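Local coordinates for Xaa-Pro dipeptidase (Pyrococcus horikoshii, PDB 1WY2), which probably splits dipeptides that carry a C-terminal proline behind a nonpolar residue, as a metal-dependent homodimeric prolidase of the M24 peptidase family, at residues Gly188-Leu193 with Ser199-Glu204. Residues are numbered along the deposited sequence; the frame is centred on the assembly and turned at random.
Sequences GYRSAL and SDKRIE
Lys201 lays its aliphatic chain along Tyr189 and Arg190, joining the 3-10 turn 189-192 to the returning limb of the loop that links strands 184-187 and 208-217 in the pita-bread fold of the M24 metallopeptidase domain. Lysine suits the place because its long methylene run can lie against other side chains while its ammonium group finds polar partners at the end. With CG anti to the backbone N (chi1 175°) and the next two torsions also extended, the chain slides past both partners in the opposite direction. Its CE meets the Tyr189 ring, a broad surface for methylenes, obliquely, 3.5 Å from CE1, and its CD lies 3.7 Å from Arg190 CD. A bend at chi4 (-60°) then turns NZ to hydrogen bonds with Arg202 O and Ser187 OG and a salt bridge to Asp207. Arg190 CG lies over one face of the tyrosine ring, 3.6 Å above its plane and toward the rim. Arginine adds a charged planar end to this greasy stem: the guanidinium turns a face to Ser199 OG, and NH1 forms a salt bridge with Glu160, which also hydrogen-bonds Ser199 OG. Were Arg190 an alanine, Glu160 would probably lose this charged mate and Lys201 CD the methylenes beside it. Ser199's short hydroxyl also closes an ST turn, in which Lys201 N donates to Ser199 OG over 3.2 Å, nearly straight at 165°.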
# COMPACT_ATOMS: atom_id res chain seq x y z
N GLY A 188 -0.57 -26.50 5.37
CA GLY A 188 -1.71 -27.33 5.72
C GLY A 188 -3.01 -26.79 5.15
O GLY A 188 -3.07 -26.41 3.98
N TYR A 189 -4.05 -26.73 5.98
CA TYR A 189 -5.34 -26.24 5.51
C TYR A 189 -5.24 -24.82 4.96
O TYR A 189 -6.07 -24.41 4.16
CB TYR A 189 -6.38 -26.28 6.64
CG TYR A 189 -6.16 -25.27 7.74
CD1 TYR A 189 -5.24 -25.50 8.76
CD2 TYR A 189 -6.85 -24.06 7.74
CE1 TYR A 189 -5.02 -24.55 9.76
CE2 TYR A 189 -6.64 -23.10 8.73
CZ TYR A 189 -5.72 -23.36 9.73
OH TYR A 189 -5.50 -22.41 10.71
N ARG A 190 -4.22 -24.07 5.39
CA ARG A 190 -4.07 -22.69 4.91
C ARG A 190 -3.63 -22.63 3.45
O ARG A 190 -3.83 -21.62 2.79
CB ARG A 190 -3.08 -21.90 5.77
CG ARG A 190 -3.51 -21.76 7.23
CD ARG A 190 -2.80 -20.60 7.93
NE ARG A 190 -3.30 -19.30 7.51
CZ ARG A 190 -2.65 -18.46 6.70
NH1 ARG A 190 -1.45 -18.77 6.23
NH2 ARG A 190 -3.21 -17.30 6.37
N SER A 191 -3.03 -23.71 2.95
CA SER A 191 -2.59 -23.71 1.55
C SER A 191 -3.79 -23.66 0.61
O SER A 191 -3.64 -23.43 -0.60
CB SER A 191 -1.71 -24.94 1.26
OG SER A 191 -2.38 -26.17 1.50
N ALA A 192 -4.99 -23.85 1.16
CA ALA A 192 -6.23 -23.82 0.39
C ALA A 192 -6.73 -22.38 0.23
O ALA A 192 -7.72 -22.13 -0.45
CB ALA A 192 -7.30 -24.67 1.07
N LEU A 193 -6.05 -21.45 0.88
CA LEU A 193 -6.40 -20.03 0.81
C LEU A 193 -5.43 -19.40 -0.18
O LEU A 193 -4.25 -19.23 0.13
CB LEU A 193 -6.23 -19.37 2.18
CG LEU A 193 -6.99 -20.04 3.34
CD1 LEU A 193 -6.60 -19.39 4.65
CD2 LEU A 193 -8.49 -19.92 3.09
N SER A 199 0.93 -16.58 8.71
CA SER A 199 0.27 -16.37 10.00
C SER A 199 1.03 -16.98 11.18
O SER A 199 2.18 -17.40 11.05
CB SER A 199 -1.14 -16.95 9.96
OG SER A 199 -1.11 -18.36 9.99
N ASP A 200 0.38 -17.04 12.33
CA ASP A 200 1.00 -17.61 13.52
C ASP A 200 0.95 -19.13 13.55
O ASP A 200 1.53 -19.76 14.43
CB ASP A 200 0.35 -17.04 14.78
CG ASP A 200 0.66 -15.58 14.99
OD1 ASP A 200 1.86 -15.23 15.03
OD2 ASP A 200 -0.28 -14.78 15.11
N LYS A 201 0.25 -19.72 12.58
CA LYS A 201 0.15 -21.17 12.50
C LYS A 201 1.53 -21.80 12.37
O LYS A 201 2.39 -21.28 11.66
CB LYS A 201 -0.69 -21.59 11.29
CG LYS A 201 -0.75 -23.11 11.09
CD LYS A 201 -1.50 -23.48 9.81
CE LYS A 201 -1.59 -24.99 9.65
NZ LYS A 201 -0.26 -25.66 9.56
N ARG A 202 1.74 -22.91 13.07
CA ARG A 202 3.02 -23.59 12.98
C ARG A 202 2.91 -24.70 11.94
O ARG A 202 1.89 -25.39 11.85
CB ARG A 202 3.44 -24.14 14.34
CG ARG A 202 3.93 -23.05 15.29
CD ARG A 202 4.45 -23.59 16.60
NE ARG A 202 4.90 -22.51 17.48
CZ ARG A 202 6.01 -21.79 17.30
NH1 ARG A 202 6.81 -22.04 16.27
NH2 ARG A 202 6.31 -20.82 18.15
N ILE A 203 3.96 -24.85 11.15
CA ILE A 203 4.02 -25.86 10.11
C ILE A 203 4.15 -27.27 10.69
O ILE A 203 4.89 -27.48 11.65
CB ILE A 203 5.19 -25.55 9.16
CG1 ILE A 203 4.98 -24.17 8.53
CG2 ILE A 203 5.32 -26.62 8.08
CD1 ILE A 203 6.16 -23.63 7.77
N GLU A 204 3.44 -28.23 10.11
CA GLU A 204 3.49 -29.61 10.59
C GLU A 204 3.98 -30.54 9.49
O GLU A 204 3.84 -30.23 8.30
CB GLU A 204 2.10 -30.08 11.03
CG GLU A 204 1.36 -29.13 11.96
CD GLU A 204 0.04 -29.71 12.44
OE1 GLU A 204 0.06 -30.57 13.35
OE2 GLU A 204 -1.02 -29.31 11.90